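Local coordinates for protein succinate-semialdehyde dehydrogenase (NAD(P)(+)) (Marinobacter aquaeolei, PDB 3RH9) that probably oxidises succinate semialdehyde to succinate with NAD(P)+ as cofactor, as a member of the aldehyde dehydrogenase family, at residues G115-C120 with A170-G175; K166-A171 with C176-K181. All blocks are in the same frame, centred on the assembly; numbering follows the deposited sequence.

Contact 1: residues G115-C120 with A170-G175; sequences GFFDYC and AALAAG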
loop_
_atom_site.group_PDB
_atom_site.type_symbol
_atom_site.label_atom_id
_atom_site.label_comp_id
_atom_site.label_asym_id
_atom_site.label_seq_id
_atom_site.Cartn_x
_atom_site.Cartn_y
_atom_site.Cartn_z
ATOM N N GLY A 115 -8.070 21.780 9.452
ATOM C CA GLY A 115 -6.708 21.622 9.930
ATOM C C GLY A 115 -5.894 20.653 9.093
ATOM O O GLY A 115 -4.661 20.596 9.195
ATOM N N PHE A 116 -6.585 19.872 8.273
ATOM C CA PHE A 116 -5.903 18.969 7.364
ATOM C C PHE A 116 -5.348 19.773 6.213
ATOM O O PHE A 116 -4.205 19.595 5.781
ATOM C CB PHE A 116 -6.852 17.876 6.873
ATOM C CG PHE A 116 -7.059 16.792 7.875
ATOM C CD1 PHE A 116 -6.080 15.829 8.078
ATOM C CD2 PHE A 116 -8.210 16.753 8.654
ATOM C CE1 PHE A 116 -6.249 14.833 9.014
ATOM C CE2 PHE A 116 -8.384 15.749 9.602
ATOM C CZ PHE A 116 -7.395 14.791 9.783
ATOM N N PHE A 117 -6.172 20.685 5.734
ATOM C CA PHE A 117 -5.772 21.578 4.672
ATOM C C PHE A 117 -4.662 22.494 5.148
ATOM O O PHE A 117 -3.711 22.768 4.421
ATOM C CB PHE A 117 -6.986 22.343 4.167
ATOM C CG PHE A 117 -7.852 21.525 3.268
ATOM C CD1 PHE A 117 -9.004 20.951 3.739
ATOM C CD2 PHE A 117 -7.483 21.296 1.952
ATOM C CE1 PHE A 117 -9.794 20.187 2.902
ATOM C CE2 PHE A 117 -8.257 20.532 1.120
ATOM C CZ PHE A 117 -9.414 19.980 1.587
ATOM N N ASP A 118 -4.773 22.953 6.383
ATOM C CA ASP A 118 -3.737 23.796 6.931
ATOM C C ASP A 118 -2.451 23.003 6.995
ATOM O O ASP A 118 -1.391 23.482 6.613
ATOM C CB ASP A 118 -4.102 24.303 8.330
ATOM C CG ASP A 118 -3.123 25.356 8.833
ATOM O OD1 ASP A 118 -2.833 26.330 8.094
ATOM O OD2 ASP A 118 -2.627 25.207 9.962
ATOM N N TYR A 119 -2.547 21.775 7.474
ATOM C CA TYR A 119 -1.348 21.021 7.726
ATOM C C TYR A 119 -0.666 20.680 6.409
ATOM O O TYR A 119 0.560 20.684 6.312
ATOM C CB TYR A 119 -1.642 19.775 8.543
ATOM C CG TYR A 119 -0.428 18.915 8.659
ATOM C CD1 TYR A 119 -0.157 17.944 7.705
ATOM C CD2 TYR A 119 0.478 19.095 9.704
ATOM C CE1 TYR A 119 0.974 17.166 7.795
ATOM C CE2 TYR A 119 1.620 18.309 9.804
ATOM C CZ TYR A 119 1.857 17.352 8.841
ATOM O OH TYR A 119 2.973 16.564 8.921
ATOM N N CYS A 120 -1.465 20.413 5.385
ATOM C CA CYS A 120 -0.918 20.101 4.069
ATOM C C CYS A 120 -0.303 21.298 3.364
ATOM O O CYS A 120 0.639 21.151 2.589
ATOM C CB CYS A 120 -1.982 19.460 3.189
ATOM S SG CYS A 120 -2.128 17.710 3.496
ATOM N N ALA A 170 -4.499 15.862 1.003
ATOM C CA ALA A 170 -3.313 15.130 0.538
ATOM C C ALA A 170 -3.285 15.007 -0.986
ATOM O O ALA A 170 -2.246 15.161 -1.605
ATOM C CB ALA A 170 -3.210 13.760 1.200
ATOM N N ALA A 171 -4.437 14.759 -1.586
ATOM C CA ALA A 171 -4.521 14.636 -3.031
ATOM C C ALA A 171 -4.207 15.943 -3.797
ATOM O O ALA A 171 -3.592 15.904 -4.872
ATOM C CB ALA A 171 -5.887 14.079 -3.421
ATOM N N LEU A 172 -4.624 17.093 -3.263
ATOM C CA LEU A 172 -4.260 18.369 -3.882
ATOM C C LEU A 172 -2.771 18.634 -3.698
ATOM O O LEU A 172 -2.074 18.962 -4.647
ATOM C CB LEU A 172 -5.088 19.546 -3.343
ATOM C CG LEU A 172 -6.596 19.539 -3.625
ATOM C CD1 LEU A 172 -7.320 20.455 -2.676
ATOM C CD2 LEU A 172 -6.933 19.886 -5.060
ATOM N N ALA A 173 -2.272 18.480 -2.483
ATOM C CA ALA A 173 -0.846 18.674 -2.258
ATOM C C ALA A 173 -0.031 17.890 -3.282
ATOM O O ALA A 173 1.072 18.304 -3.648
ATOM C CB ALA A 173 -0.454 18.273 -0.825
ATOM N N ALA A 174 -0.596 16.773 -3.752
ATOM C CA ALA A 174 0.068 15.869 -4.694
ATOM C C ALA A 174 -0.124 16.271 -6.168
ATOM O O ALA A 174 0.602 15.812 -7.061
ATOM C CB ALA A 174 -0.421 14.451 -4.476
ATOM N N GLY A 175 -1.109 17.126 -6.417
ATOM C CA GLY A 175 -1.455 17.503 -7.771
ATOM C C GLY A 175 -2.392 16.492 -8.410
ATOM O O GLY A 175 -2.442 16.378 -9.630
#
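F117 and C120, three residues apart on helix 103-123, meet L172, A170 and A173 near the end of helix 162-174. F117 meets L172 through its rim: CD1 of L172 lies 3.9 Å from CE2 of F117, close to the plane of the ring, so the methyl butts against the edge and does not sit over a face. The F117 ring gets there because CG lies anti to the carbonyl carbon (chi1 -78°), which sends the ring across although CB itself does not aim at the other helix. C120 does point that way. Its CB packs loosely on CB of A173, at 4.5 Å, while SG rests 3.9 Å from N of A170, a van der Waals approach to the backbone. Three of the five touching residues are small, A170, A173 and C120, yet the axes of segments 115-120 and 170-174 approach only to 9.8 Å, crossing at -28°, and the buried area is modest. Helix 162-174 then stops at G175, whose positive phi (84°) completes a Schellman motif; its N bonds back to O of L172 at 2.7 Å. The pairing lies in the interior. Helix 70-86 packs on both F117 and L172 through I80, helix 467-471 covers C120 and A173 with L471, and R73 of helix 70-86 hydrogen-bonds O of A173.

Contact 2: residues K166-A171 with C176-K181; sequences KKLSAA and CPSVIK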
loop_
_atom_site.group_PDB
_atom_site.type_symbol
_atom_site.label_atom_id
_atom_site.label_comp_id
_atom_site.label_asym_id
_atom_site.label_seq_id
_atom_site.Cartn_x
_atom_site.Cartn_y
_atom_site.Cartn_z
ATOM N N LYS A 166 -9.441 14.765 4.952
ATOM C CA LYS A 166 -8.206 13.998 5.066
ATOM C C LYS A 166 -7.712 13.596 3.684
ATOM O O LYS A 166 -6.517 13.627 3.404
ATOM C CB LYS A 166 -8.403 12.729 5.909
ATOM C CG LYS A 166 -8.866 12.949 7.354
ATOM C CD LYS A 166 -9.255 11.616 7.997
ATOM C CE LYS A 166 -9.462 11.739 9.503
ATOM N NZ LYS A 166 -9.692 10.405 10.179
ATOM N N LYS A 167 -8.630 13.212 2.815
ATOM C CA LYS A 167 -8.221 12.666 1.537
ATOM C C LYS A 167 -7.854 13.756 0.544
ATOM O O LYS A 167 -6.915 13.609 -0.226
ATOM C CB LYS A 167 -9.309 11.759 0.953
ATOM C CG LYS A 167 -9.694 10.591 1.826
ATOM C CD LYS A 167 -10.623 9.633 1.086
ATOM C CE LYS A 167 -11.088 8.516 2.001
ATOM N NZ LYS A 167 -9.945 7.710 2.505
ATOM N N LEU A 168 -8.605 14.850 0.560
ATOM C CA LEU A 168 -8.491 15.851 -0.489
ATOM C C LEU A 168 -7.317 16.786 -0.252
ATOM O O LEU A 168 -6.651 17.198 -1.189
ATOM C CB LEU A 168 -9.791 16.625 -0.635
ATOM C CG LEU A 168 -9.830 17.572 -1.831
ATOM C CD1 LEU A 168 -9.173 16.916 -3.038
ATOM C CD2 LEU A 168 -11.262 18.038 -2.141
ATOM N N SER A 169 -7.053 17.103 1.006
ATOM C CA SER A 169 -5.863 17.861 1.363
ATOM C C SER A 169 -4.577 17.184 0.882
ATOM O O SER A 169 -3.658 17.854 0.410
ATOM C CB SER A 169 -5.806 18.074 2.864
ATOM O OG SER A 169 -5.997 16.848 3.542
ATOM N N ALA A 170 -4.499 15.862 1.003
ATOM C CA ALA A 170 -3.313 15.130 0.538
ATOM C C ALA A 170 -3.285 15.007 -0.986
ATOM O O ALA A 170 -2.246 15.161 -1.605
ATOM C CB ALA A 170 -3.210 13.760 1.200
ATOM N N ALA A 171 -4.437 14.759 -1.586
ATOM C CA ALA A 171 -4.521 14.636 -3.031
ATOM C C ALA A 171 -4.207 15.943 -3.797
ATOM O O ALA A 171 -3.592 15.904 -4.872
ATOM C CB ALA A 171 -5.887 14.079 -3.421
ATOM N N CYS A 176 -3.131 15.752 -7.585
ATOM C CA CYS A 176 -4.038 14.714 -8.084
ATOM C C CYS A 176 -5.447 15.222 -8.259
ATOM O O CYS A 176 -6.104 15.537 -7.281
ATOM C CB CYS A 176 -4.061 13.505 -7.140
ATOM S SG CYS A 176 -2.650 12.421 -7.382
ATOM N N PRO A 177 -5.912 15.309 -9.511
ATOM C CA PRO A 177 -7.334 15.601 -9.726
ATOM C C PRO A 177 -8.157 14.458 -9.141
ATOM O O PRO A 177 -7.737 13.303 -9.171
ATOM C CB PRO A 177 -7.464 15.638 -11.258
ATOM C CG PRO A 177 -6.059 15.820 -11.779
ATOM C CD PRO A 177 -5.181 15.128 -10.777
ATOM N N SER A 178 -9.317 14.765 -8.592
ATOM C CA SER A 178 -10.079 13.737 -7.917
ATOM C C SER A 178 -11.549 13.716 -8.325
ATOM O O SER A 178 -12.120 14.722 -8.738
ATOM C CB SER A 178 -9.928 13.886 -6.402
ATOM O OG SER A 178 -10.133 15.227 -5.993
ATOM N N VAL A 179 -12.144 12.539 -8.220
ATOM C CA VAL A 179 -13.561 12.360 -8.432
ATOM C C VAL A 179 -14.117 11.950 -7.081
ATOM O O VAL A 179 -13.621 10.999 -6.476
ATOM C CB VAL A 179 -13.798 11.260 -9.450
ATOM C CG1 VAL A 179 -15.267 10.917 -9.525
ATOM C CG2 VAL A 179 -13.268 11.676 -10.794
ATOM N N ILE A 180 -15.118 12.674 -6.583
ATOM C CA ILE A 180 -15.543 12.507 -5.189
ATOM C C ILE A 180 -16.943 11.930 -4.987
ATOM O O ILE A 180 -17.908 12.444 -5.552
ATOM C CB ILE A 180 -15.433 13.818 -4.411
ATOM C CG1 ILE A 180 -13.959 14.232 -4.317
ATOM C CG2 ILE A 180 -16.076 13.657 -3.021
ATOM C CD1 ILE A 180 -13.679 15.455 -3.469
ATOM N N LYS A 181 -17.039 10.882 -4.158
ATOM C CA LYS A 181 -18.302 10.197 -3.927
ATOM C C LYS A 181 -18.682 10.070 -2.448
ATOM O O LYS A 181 -18.134 9.234 -1.735
ATOM C CB LYS A 181 -18.259 8.805 -4.560
ATOM C CG LYS A 181 -19.628 8.176 -4.797
ATOM C CD LYS A 181 -20.331 7.873 -3.500
ATOM C CE LYS A 181 -21.395 6.807 -3.679
ATOM N NZ LYS A 181 -21.909 6.872 -5.073
#
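L168 reaches from helix 162-174 to strand 178-181, the two of them being the helix and second strand of a right-handed beta-alpha-beta crossover that starts at strand 151-154, in the Rossmann-like part of the aldehyde dehydrogenase fold. This strand end is the looser part, held between the two segments by the methyls of L168 alone. L168 swings its CG away from the backbone N (chi1 -172°) and sends one methyl to each of two strand residues: CD1 comes 3.5 Å from OG of S178, and CD2 lies 3.8 Å from CD1 of I180. S178 and I180, two apart in the strand, both face the helix, and the hydroxyl of S178 has a weak hydrogen bond to O of M206. M190 and F194 of helix 188-197 also pack on I180. No touching residue faces solvent. The tight end is the turn, where CB of A171 and CB of C176 lie alongside at 4.2 Å and the six-to-one bond of the Schellman motif, partner to the five-to-two bond of G175, ties the helix end to the residues leading into the strand: N of C176 donates to O of A171 over 2.8 Å, with an N-H...O angle of 157° and the donor tilted 20° from the carbonyl plane.

How the contacts relate
Going from the N terminus, the first element used is helix 103-123; the chain then runs through strands 130-131, 140-147 and 151-154 before entering helix 162-174, where contact 1 closes a loop of 49 residues. Contact 2 closes a far shorter one, four residues long, over the end of the same helix. The loops follow one another, neither nested nor crossed; the second begins on the stretch where the first ends, and A170 and A171 belong to both contacts. Helix 162-174 is thus shared: contact 1 ties it to helix 103-123, and contact 2 to strand 178-181 of the parallel part of its sheet, beside strand 151-154. The contacts also touch directly, with F116 CZ 3.4 Å from K166 CG and F117 CE2 3.6 Å from S169 CA.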